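Local coordinates for p800 reaction center core protein (Heliobacterium modesticaldum, PDB 5V8K), which forms the homodimeric photosynthetic reaction centre core, which carries bacteriochlorophylls and 8(1)-OH-chlorophyll aF and contributes cysteines to a [4Fe-4S] cluster, at residues Q541-R546 against Y569-S574; F446-V451 against L585-T590; F402-P407 against M414-D419. All blocks are in the same frame, centred on the assembly; numbering follows the deposited sequence.

Three contacts sample the C-terminal part of the chain, which also supplies the cluster ligands Cys424 and Cys433. Contact 2, between 446-451 and 585-590, lies in the membrane-spanning region, its centre 11 Å from that of the chain, among pigments. Contacts 1 and 3 lie about 30 Å out and both touch the second subunit. Contact 1 holds an 8(1)-OH-chlorophyll aF, and its Arg543 side chain is about 6 Å from the iron-sulfur cluster; in contact 3 the side chain of Lys417 is about 11 Å from that of Cys424 and likewise from that of Cys433. Centres are 23 Å apart for contacts 1 and 2, and 27 Å for the other pairs. Along the chain, contact 1 is nested within contact 2.

Contact 1. Residues Q541-R546 against Y569-S574; sequences QYRGSR and YNRALS. With AOH (8(1)-OH-Chlorophyll aF), chain E.
Arg543 grips two successive carbonyls of the 569-574 loop: NE donates to Leu573 O at 2.9 Å and NH2 to Ala572 O at 2.8 Å. Both oxygens lie at the edge of the guanidinium, near its plane, and the N-H...O angles are 164° and 155°. Each donor stands above the plane of its carbonyl. With CG anti to the backbone N (chi1 -166°) and a bend at chi2, the chain reaches across to the loop. Ala572 O also accepts from Arg571 NH1 on the opposite face, and the Arg571 charge is answered by Glu577. Water 1 joins Arg546 NH1, 2.9 Å away, to Ser574 O. Ala572 CB packs against Arg546 CB at 3.9 Å, on the side of one guanidinium face, while Leu573 CB meets the guanidinium edge. Beyond, Arg546 CG lies 3.5 Å from C3D of the chlorophyll, whose OBD takes a hydrogen bond from Ser545 OG at 2.8 Å; Arg398 of the second subunit also bonds to this pigment. The loop leading into helix 575-599 is thus held to the first turn of helix 543-560 by main-chain oxygens, whose partial charges would help offset the two close cations, Arg543 and Arg571.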
# COMPACT_ATOMS: atom_id res chain seq x y z
N GLN A 541 7.20 7.77 -9.43
CA GLN A 541 8.10 8.40 -10.41
C GLN A 541 8.36 7.50 -11.60
O GLN A 541 9.49 7.03 -11.79
CB GLN A 541 9.44 8.75 -9.74
CG GLN A 541 9.37 9.88 -8.75
CD GLN A 541 10.60 9.92 -7.87
OE1 GLN A 541 11.69 9.69 -8.35
NE2 GLN A 541 10.42 10.20 -6.59
N TYR A 542 7.33 7.21 -12.40
CA TYR A 542 7.46 6.21 -13.46
C TYR A 542 6.63 6.55 -14.70
O TYR A 542 6.32 5.67 -15.50
CB TYR A 542 7.09 4.83 -12.91
CG TYR A 542 8.30 4.02 -12.48
CD1 TYR A 542 9.06 3.34 -13.40
CD2 TYR A 542 8.68 3.96 -11.15
CE1 TYR A 542 10.19 2.64 -13.04
CE2 TYR A 542 9.81 3.26 -10.75
CZ TYR A 542 10.56 2.59 -11.69
OH TYR A 542 11.68 1.88 -11.31
N ARG A 543 6.32 7.83 -14.90
CA ARG A 543 5.43 8.18 -15.99
C ARG A 543 6.08 7.95 -17.35
O ARG A 543 5.41 7.51 -18.29
CB ARG A 543 5.01 9.62 -15.87
CG ARG A 543 3.82 9.95 -16.78
CD ARG A 543 4.25 10.52 -18.13
NE ARG A 543 3.13 10.63 -19.05
CZ ARG A 543 3.23 11.13 -20.27
NH1 ARG A 543 4.40 11.55 -20.71
NH2 ARG A 543 2.17 11.21 -21.06
N GLY A 544 7.36 8.28 -17.49
CA GLY A 544 8.04 8.05 -18.75
C GLY A 544 8.08 6.59 -19.14
O GLY A 544 7.91 6.25 -20.32
N SER A 545 8.34 5.70 -18.18
CA SER A 545 8.28 4.27 -18.44
C SER A 545 6.96 3.90 -19.12
O SER A 545 6.94 3.16 -20.11
CB SER A 545 8.43 3.50 -17.14
OG SER A 545 8.42 2.12 -17.41
N ARG A 546 5.85 4.38 -18.56
CA ARG A 546 4.53 4.03 -19.06
C ARG A 546 4.25 4.62 -20.44
O ARG A 546 3.63 3.96 -21.29
CB ARG A 546 3.49 4.52 -18.05
CG ARG A 546 3.51 3.70 -16.75
CD ARG A 546 2.85 4.43 -15.59
NE ARG A 546 1.66 5.20 -15.94
CZ ARG A 546 1.46 6.47 -15.60
NH1 ARG A 546 0.36 7.10 -16.01
NH2 ARG A 546 2.34 7.14 -14.89
N TYR A 569 -4.15 3.37 -25.17
CA TYR A 569 -2.72 3.60 -24.98
C TYR A 569 -2.14 4.55 -26.01
O TYR A 569 -0.96 4.46 -26.36
CB TYR A 569 -1.97 2.27 -24.98
CG TYR A 569 -2.36 1.48 -23.78
CD1 TYR A 569 -1.91 1.85 -22.54
CD2 TYR A 569 -3.21 0.40 -23.86
CE1 TYR A 569 -2.30 1.17 -21.41
CE2 TYR A 569 -3.60 -0.29 -22.73
CZ TYR A 569 -3.15 0.10 -21.52
OH TYR A 569 -3.49 -0.59 -20.36
N ASN A 570 -2.96 5.51 -26.48
CA ASN A 570 -2.47 6.61 -27.31
C ASN A 570 -1.34 7.35 -26.62
O ASN A 570 -0.39 7.80 -27.26
CB ASN A 570 -3.60 7.61 -27.60
CG ASN A 570 -4.07 7.58 -29.02
OD1 ASN A 570 -3.90 6.61 -29.77
ND2 ASN A 570 -4.72 8.65 -29.39
N ARG A 571 -1.43 7.47 -25.30
CA ARG A 571 -0.31 7.95 -24.48
C ARG A 571 -0.63 7.58 -23.04
O ARG A 571 -1.76 7.22 -22.71
CB ARG A 571 -0.12 9.47 -24.61
CG ARG A 571 -1.36 10.27 -24.27
CD ARG A 571 -1.05 11.74 -24.13
NE ARG A 571 -2.24 12.53 -23.76
CZ ARG A 571 -2.70 12.69 -22.52
NH1 ARG A 571 -2.09 12.12 -21.46
NH2 ARG A 571 -3.77 13.45 -22.32
N ALA A 572 0.40 7.63 -22.20
CA ALA A 572 0.12 7.47 -20.79
C ALA A 572 -0.50 8.75 -20.26
O ALA A 572 -0.30 9.84 -20.80
CB ALA A 572 1.40 7.11 -20.02
N LEU A 573 -1.30 8.61 -19.22
CA LEU A 573 -1.70 9.77 -18.45
C LEU A 573 -0.46 10.61 -18.12
O LEU A 573 0.61 10.07 -17.84
CB LEU A 573 -2.39 9.32 -17.17
CG LEU A 573 -3.66 8.49 -17.32
CD1 LEU A 573 -3.92 7.94 -15.98
CD2 LEU A 573 -4.76 9.35 -17.72
N SER A 574 -0.60 11.92 -18.21
CA SER A 574 0.48 12.85 -17.96
C SER A 574 0.75 12.97 -16.46
O SER A 574 -0.00 12.45 -15.64
CB SER A 574 0.15 14.23 -18.54
OG SER A 574 -0.95 14.82 -17.87
C1 AOH E . 0.15 -7.20 -19.94
C2 AOH E . -0.95 -6.86 -18.96
C3 AOH E . -1.16 -7.52 -17.83
C4 AOH E . -0.34 -8.69 -17.44
C5 AOH E . -2.32 -7.11 -16.97
C6 AOH E . -3.55 -7.95 -17.26
C7 AOH E . -4.51 -7.63 -16.14
C8 AOH E . -5.71 -8.20 -16.05
C9 AOH E . -6.15 -9.14 -17.13
C10 AOH E . -6.64 -7.78 -14.94
C11 AOH E . -6.53 -8.38 -13.56
C15 AOH E . -7.29 -9.27 -10.85
C14 AOH E . -9.26 -7.60 -10.86
C13 AOH E . -8.08 -8.22 -11.56
C12 AOH E . -7.72 -7.82 -12.80
NB AOH E . 0.15 -2.81 -13.24
ND AOH E . 3.17 -0.47 -14.60
C1A AOH E . 2.01 -2.02 -16.98
C1B AOH E . -0.70 -3.57 -13.96
C1C AOH E . 1.46 -1.39 -10.93
C1D AOH E . 4.01 0.35 -13.95
C2A AOH E . 1.69 -2.87 -18.18
C2B AOH E . -1.70 -4.15 -13.18
C2C AOH E . 2.10 -0.88 -9.80
C2D AOH E . 4.91 0.93 -14.83
C3A AOH E . 0.36 -3.44 -17.66
C3B AOH E . -1.41 -3.72 -11.89
C3C AOH E . 3.12 -0.09 -10.26
C3D AOH E . 4.59 0.43 -16.08
C4A AOH E . 0.32 -3.13 -16.19
C4B AOH E . -0.26 -2.93 -11.96
C4C AOH E . 3.03 -0.18 -11.66
C4D AOH E . 3.54 -0.47 -15.93
CAA AOH E . 2.79 -3.87 -18.47
CAB AOH E . -2.30 -4.12 -10.81
CAC AOH E . 4.09 0.60 -9.40
CAD AOH E . 5.03 0.26 -17.50
CBA AOH E . 2.66 -4.43 -19.89
CBB AOH E . -2.41 -3.58 -9.63
CBC AOH E . 4.29 2.05 -9.71
CBD AOH E . 4.06 -0.65 -18.18
CED AOH E . 1.60 1.52 -20.22
CGA AOH E . 2.10 -5.82 -19.93
CGD AOH E . 3.38 0.06 -19.32
CHA AOH E . 3.13 -1.07 -17.12
CHB AOH E . -0.59 -3.74 -15.43
CHC AOH E . 0.32 -2.28 -10.80
CHD AOH E . 3.98 0.54 -12.49
CMA AOH E . -0.85 -2.82 -18.35
CMB AOH E . -2.85 -5.03 -13.60
CMC AOH E . 1.76 -1.17 -8.36
CMD AOH E . 5.96 1.92 -14.42
NA AOH E . 1.28 -2.23 -15.89
NC AOH E . 2.00 -0.94 -12.07
O1 AOH E . 5.39 -0.04 -9.49
O1A AOH E . 2.50 -6.70 -19.18
O1D AOH E . 3.73 -0.10 -20.48
O2A AOH E . 0.76 -5.97 -20.30
O2D AOH E . 2.28 0.96 -19.07
OBD AOH E . 5.85 1.10 -18.00
MG AOH E . 1.50 -1.47 -14.01
O HOH W 1 0.89 9.73 -14.82
O HOH W 2 -0.03 0.33 -14.33

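Contact 2. Residues F446-V451 against L585-T590; sequences FFSLQV and LFFKMT. With GBF (Bacteriochlorophyll g), chain D.
Phe446 and Phe586 form a T-shaped (edge-to-face) pair between two transmembrane helical segments of the reaction centre: their centroids are 5.1 Å apart and their planes meet at 82°. Followed outward, Phe446 starts with CB, 3.8 Å from CBC of the bacteriochlorophyll g. CG and CD1 run past the same carbon, CD1 also nearing Phe586 CD1. At the leading edge, Phe446 CE1 stands over one face of the Phe586 ring, offset toward its rim and 3.6 Å from Phe586 CD1. The first torsion sets up the meeting: Phe446 CG is anti to its carbonyl carbon (chi1 -78°), and the two side chains cross at about a right angle.

One turn on, Leu449 divides its methyls. CD1 comes to the edge of the Phe586 ring, and CD2 packs on Phe587 CE1 at 3.7 Å while reaching tip to tip toward Thr590 CG2. Ser448 OG also touches Phe587 CE1, though its hydrogen bond goes to Ile445 O. Trp532 of the same chain meets the Phe586 ring, Phe540 of the second subunit packs on it, and a bacteriochlorophyll g' touches both Phe586 and Thr590.

Gln450 turns from this interface to the pigment. Bent at chi2 (-46°), it lays its amide against the macrocycle, NE2 being 3.4 Å from C3B, and its OE1 accepts a rather short bond, 2.5 Å, from water 3, the magnesium's axial ligand. A leucine here would probably leave that water without this acceptor, and the magnesium-bound water freer to shift. Back on helix 575-599, Thr590 OG1 donates to Phe586 O at 3.0 Å, on the opposite face of that carbonyl from Thr590 N.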
# COMPACT_ATOMS: atom_id res chain seq x y z
N PHE A 446 -3.89 13.47 0.92
CA PHE A 446 -3.20 12.26 1.38
C PHE A 446 -3.02 12.28 2.89
O PHE A 446 -3.32 11.30 3.58
CB PHE A 446 -1.80 12.15 0.74
CG PHE A 446 -1.79 11.67 -0.68
CD1 PHE A 446 -2.29 10.44 -1.02
CD2 PHE A 446 -1.21 12.45 -1.67
CE1 PHE A 446 -2.26 9.98 -2.37
CE2 PHE A 446 -1.17 12.03 -3.02
CZ PHE A 446 -1.71 10.79 -3.36
N PHE A 447 -2.43 13.36 3.41
CA PHE A 447 -2.14 13.48 4.84
C PHE A 447 -3.41 13.42 5.70
O PHE A 447 -3.37 13.03 6.87
CB PHE A 447 -1.39 14.80 5.11
CG PHE A 447 0.12 14.77 4.79
CD1 PHE A 447 0.71 13.76 4.06
CD2 PHE A 447 0.92 15.79 5.25
CE1 PHE A 447 2.09 13.77 3.78
CE2 PHE A 447 2.31 15.80 4.97
CZ PHE A 447 2.88 14.78 4.24
N SER A 448 -4.55 13.85 5.13
CA SER A 448 -5.79 13.94 5.91
C SER A 448 -6.27 12.57 6.37
O SER A 448 -7.10 12.50 7.28
CB SER A 448 -6.90 14.63 5.11
OG SER A 448 -7.45 13.77 4.10
N LEU A 449 -5.75 11.50 5.78
CA LEU A 449 -6.00 10.17 6.32
C LEU A 449 -5.49 9.99 7.75
O LEU A 449 -6.01 9.10 8.44
CB LEU A 449 -5.37 9.10 5.44
CG LEU A 449 -5.97 9.08 4.04
CD1 LEU A 449 -5.24 8.12 3.14
CD2 LEU A 449 -7.46 8.71 4.07
N GLN A 450 -4.51 10.78 8.20
CA GLN A 450 -4.10 10.74 9.60
C GLN A 450 -5.11 11.40 10.54
O GLN A 450 -4.95 11.28 11.77
CB GLN A 450 -2.73 11.42 9.74
CG GLN A 450 -1.63 10.65 9.11
CD GLN A 450 -1.75 9.21 9.47
OE1 GLN A 450 -2.21 8.40 8.69
NE2 GLN A 450 -1.41 8.90 10.72
N VAL A 451 -6.11 12.08 10.01
CA VAL A 451 -7.25 12.54 10.79
C VAL A 451 -8.41 11.54 10.70
O VAL A 451 -8.95 11.10 11.71
CB VAL A 451 -7.69 13.94 10.31
CG1 VAL A 451 -8.89 14.42 11.07
CG2 VAL A 451 -6.53 14.96 10.41
N LEU A 585 -8.41 8.63 -6.45
CA LEU A 585 -8.70 7.22 -6.25
C LEU A 585 -8.00 6.60 -5.03
O LEU A 585 -8.54 5.67 -4.43
CB LEU A 585 -8.34 6.43 -7.50
CG LEU A 585 -9.23 6.64 -8.71
CD1 LEU A 585 -8.66 5.84 -9.87
CD2 LEU A 585 -10.69 6.21 -8.45
N PHE A 586 -6.79 7.06 -4.70
CA PHE A 586 -6.09 6.56 -3.53
C PHE A 586 -6.90 6.88 -2.28
O PHE A 586 -7.23 5.99 -1.49
CB PHE A 586 -4.67 7.20 -3.49
CG PHE A 586 -3.80 6.70 -2.43
CD1 PHE A 586 -3.98 7.07 -1.13
CD2 PHE A 586 -2.74 5.89 -2.75
CE1 PHE A 586 -3.11 6.64 -0.13
CE2 PHE A 586 -1.85 5.45 -1.78
CZ PHE A 586 -2.05 5.82 -0.45
N PHE A 587 -7.28 8.12 -2.24
CA PHE A 587 -8.09 8.66 -1.14
C PHE A 587 -9.49 7.96 -1.04
O PHE A 587 -9.89 7.47 -0.03
CB PHE A 587 -8.30 10.19 -1.22
CG PHE A 587 -9.07 10.77 -0.04
CD1 PHE A 587 -8.46 10.94 1.19
CD2 PHE A 587 -10.39 11.19 -0.16
CE1 PHE A 587 -9.14 11.49 2.22
CE2 PHE A 587 -11.05 11.73 0.89
CZ PHE A 587 -10.42 11.89 2.08
N LYS A 588 -10.22 7.91 -2.14
CA LYS A 588 -11.57 7.35 -2.12
C LYS A 588 -11.57 5.84 -1.92
O LYS A 588 -12.48 5.30 -1.30
CB LYS A 588 -12.32 7.71 -3.39
CG LYS A 588 -12.86 9.15 -3.37
CD LYS A 588 -13.82 9.36 -2.17
CE LYS A 588 -14.47 10.73 -2.11
NZ LYS A 588 -15.49 10.70 -0.96
N MET A 589 -10.60 5.12 -2.48
CA MET A 589 -10.57 3.68 -2.23
C MET A 589 -10.26 3.36 -0.76
O MET A 589 -10.78 2.38 -0.21
CB MET A 589 -9.58 2.98 -3.15
CG MET A 589 -9.98 2.93 -4.62
SD MET A 589 -11.57 2.16 -4.94
CE MET A 589 -12.49 3.63 -5.17
N THR A 590 -9.46 4.20 -0.11
CA THR A 590 -9.29 4.07 1.33
C THR A 590 -10.62 4.28 2.04
O THR A 590 -11.01 3.50 2.92
CB THR A 590 -8.27 5.07 1.84
OG1 THR A 590 -6.98 4.83 1.22
CG2 THR A 590 -8.16 4.96 3.31
MG GBF D . 0.46 5.40 8.17
CHA GBF D . 0.67 1.90 8.32
CHB GBF D . 1.60 5.51 11.27
CHC GBF D . 1.13 8.73 7.53
CHD GBF D . -0.31 5.07 4.72
NA GBF D . 0.91 4.02 9.56
C1A GBF D . 0.79 2.66 9.59
C2A GBF D . 1.01 1.90 10.89
C3A GBF D . 1.34 3.09 11.80
C4A GBF D . 1.24 4.29 10.82
CMA GBF D . 0.31 3.16 12.91
CAA GBF D . 2.10 0.83 11.01
CBA GBF D . 1.92 0.06 12.32
CGA GBF D . 3.01 0.48 13.30
O1A GBF D . 3.90 1.29 13.05
O2A GBF D . 3.03 -0.22 14.56
NB GBF D . 1.32 6.88 9.24
C1B GBF D . 1.62 6.81 10.55
C2B GBF D . 2.01 8.08 11.01
C3B GBF D . 1.88 8.95 9.93
C4B GBF D . 1.41 8.16 8.86
CMB GBF D . 2.43 8.40 12.41
CAB GBF D . 2.07 10.40 9.86
CBB GBF D . 2.18 11.22 10.85
NC GBF D . 0.54 6.59 6.48
C1C GBF D . 0.65 7.91 6.42
C2C GBF D . 0.34 8.79 5.23
C3C GBF D . -0.10 7.57 4.51
C4C GBF D . 0.02 6.39 5.23
CMC GBF D . -0.70 9.85 5.52
CAC GBF D . -0.63 7.58 3.14
CBC GBF D . -0.76 8.82 2.22
ND GBF D . 0.15 3.97 6.83
C1D GBF D . -0.07 3.88 5.54
C2D GBF D . 0.01 2.50 4.77
C3D GBF D . 0.27 1.87 6.00
C4D GBF D . 0.35 2.66 7.17
CMD GBF D . -0.18 2.14 3.34
CAD GBF D . 0.36 0.49 6.48
OBD GBF D . 0.61 -0.61 5.86
CBD GBF D . 0.63 0.47 7.96
CGD GBF D . -0.42 -0.37 8.65
O1D GBF D . -1.40 0.06 9.26
O2D GBF D . -0.31 -1.81 8.52
CED GBF D . -1.38 -2.62 8.99
C1 GBF D . 4.04 0.05 15.51
C2 GBF D . 5.30 -0.66 15.14
C3 GBF D . 5.67 -1.77 15.78
C4 GBF D . 4.78 -2.36 16.84
C5 GBF D . 6.95 -2.46 15.41
C6 GBF D . 8.03 -2.38 16.50
C7 GBF D . 8.55 -0.96 16.61
C8 GBF D . 9.85 -0.62 16.64
C9 GBF D . 10.93 -1.63 16.49
C10 GBF D . 10.25 0.82 16.72
C11 GBF D . 9.94 1.40 15.35
C12 GBF D . 10.95 0.84 14.40
C13 GBF D . 10.64 0.41 13.17
C14 GBF D . 11.76 -0.10 12.34
C15 GBF D . 9.27 0.39 12.64
O HOH W 3 -1.98 5.88 8.86

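Contact 3. Residues F402-P407 against M414-D419; sequences FSKVSP and MKAKRD
The turn that follows transmembrane helix 376-401 folds back on the irregular loop 414-419, with the short helix 407-411 between them, and Lys417 carries most of the junction. Its backbone N donates to Lys404 O at 2.9 Å; the donor lies in the carbonyl plane, and the N-H...O angle is 153°. Its side chain leaves with CG anti to the carbonyl carbon (chi1 -66°) and stays extended beyond CG. CB and CD therefore pass Ser403 O, CD at 3.6 Å, before NZ reaches Phe402 O at 2.7 Å, tilted 27° from that carbonyl's plane. The lysine thus docks alongside the main chain at Phe402, the first residue to leave helical backbone angles.

This connection between helix 376-401 and helix 437-447 also faces the dimer interface: Lys417 NZ forms a salt bridge with Glu548 of the second subunit and bonds to Ile435 O, while Ser406 OG bonds to the same glutamate. Nearer the turn, Ala416 CA makes a CA-H...O contact with Lys404 O at 3.4 Å. Val405 CG1 sits beside Lys415 O and packs on Ala416 CB at 4.0 Å. Water 4 bridges the far end, donating to Ser403 O at 2.8 Å and to Asp419 O.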
# COMPACT_ATOMS: atom_id res chain seq x y z
N PHE A 402 3.77 29.33 0.37
CA PHE A 402 4.93 28.89 -0.38
C PHE A 402 4.72 28.79 -1.89
O PHE A 402 5.60 28.27 -2.59
CB PHE A 402 5.40 27.52 0.13
CG PHE A 402 6.10 27.54 1.47
CD1 PHE A 402 5.52 28.14 2.58
CD2 PHE A 402 7.31 26.87 1.64
CE1 PHE A 402 6.16 28.11 3.81
CE2 PHE A 402 7.93 26.84 2.86
CZ PHE A 402 7.36 27.45 3.95
N SER A 403 3.59 29.23 -2.42
CA SER A 403 3.24 28.87 -3.79
C SER A 403 3.75 29.85 -4.83
O SER A 403 3.74 29.54 -6.02
CB SER A 403 1.72 28.70 -3.91
OG SER A 403 1.34 27.46 -3.31
N LYS A 404 4.27 31.00 -4.42
CA LYS A 404 4.94 31.93 -5.31
C LYS A 404 6.46 31.89 -5.13
O LYS A 404 7.20 31.62 -6.08
CB LYS A 404 4.40 33.33 -5.06
CG LYS A 404 5.04 34.41 -5.91
CD LYS A 404 4.61 34.31 -7.33
CE LYS A 404 4.86 35.65 -8.04
NZ LYS A 404 4.34 35.58 -9.42
N VAL A 405 6.94 32.18 -3.92
CA VAL A 405 8.35 32.02 -3.60
C VAL A 405 8.46 31.32 -2.26
O VAL A 405 7.52 31.27 -1.46
CB VAL A 405 9.13 33.35 -3.60
CG1 VAL A 405 9.05 34.04 -4.95
CG2 VAL A 405 8.61 34.29 -2.54
N SER A 406 9.60 30.69 -2.05
CA SER A 406 9.89 29.98 -0.82
C SER A 406 11.37 30.02 -0.58
O SER A 406 12.15 30.43 -1.47
CB SER A 406 9.39 28.53 -0.88
OG SER A 406 10.23 27.77 -1.72
N PRO A 407 11.84 29.63 0.60
CA PRO A 407 13.29 29.55 0.80
C PRO A 407 13.95 28.62 -0.20
O PRO A 407 15.10 28.85 -0.58
CB PRO A 407 13.42 29.05 2.25
CG PRO A 407 12.10 29.34 2.88
CD PRO A 407 11.08 29.32 1.83
N MET A 414 15.82 30.50 -8.36
CA MET A 414 14.63 30.85 -9.15
C MET A 414 14.05 32.20 -8.75
O MET A 414 14.08 32.60 -7.58
CB MET A 414 13.52 29.82 -8.97
CG MET A 414 13.79 28.45 -9.51
SD MET A 414 12.50 27.36 -8.97
CE MET A 414 11.06 28.04 -9.78
N LYS A 415 13.42 32.87 -9.71
CA LYS A 415 12.69 34.09 -9.42
C LYS A 415 11.37 33.79 -8.69
O LYS A 415 11.04 34.43 -7.68
CB LYS A 415 12.45 34.85 -10.71
CG LYS A 415 11.96 36.28 -10.55
CD LYS A 415 10.43 36.37 -10.51
CE LYS A 415 9.94 37.58 -11.29
NZ LYS A 415 10.31 38.88 -10.66
N ALA A 416 10.62 32.81 -9.18
CA ALA A 416 9.31 32.49 -8.64
C ALA A 416 8.78 31.24 -9.34
O ALA A 416 9.09 30.98 -10.50
CB ALA A 416 8.35 33.68 -8.85
N LYS A 417 7.98 30.47 -8.61
CA LYS A 417 7.23 29.38 -9.24
C LYS A 417 6.31 29.98 -10.32
O LYS A 417 5.70 31.01 -10.10
CB LYS A 417 6.43 28.65 -8.17
CG LYS A 417 7.33 27.94 -7.17
CD LYS A 417 6.56 27.36 -6.02
CE LYS A 417 7.48 26.84 -4.93
NZ LYS A 417 6.78 26.15 -3.83
N ARG A 418 6.28 29.38 -11.50
CA ARG A 418 5.59 30.01 -12.63
C ARG A 418 4.08 30.10 -12.40
O ARG A 418 3.48 31.15 -12.62
CB ARG A 418 5.91 29.25 -13.92
CG ARG A 418 4.83 29.30 -15.03
CD ARG A 418 5.10 28.31 -16.18
NE ARG A 418 5.47 26.98 -15.67
CZ ARG A 418 6.61 26.34 -15.94
NH1 ARG A 418 7.50 26.87 -16.77
NH2 ARG A 418 6.85 25.15 -15.41
N ASP A 419 3.44 29.02 -11.95
CA ASP A 419 2.00 29.02 -11.74
C ASP A 419 1.66 28.04 -10.63
O ASP A 419 2.55 27.52 -9.94
CB ASP A 419 1.27 28.70 -13.04
CG ASP A 419 1.66 27.35 -13.60
OD1 ASP A 419 1.85 26.40 -12.82
OD2 ASP A 419 1.77 27.23 -14.83
O HOH W 4 2.56 27.32 -7.26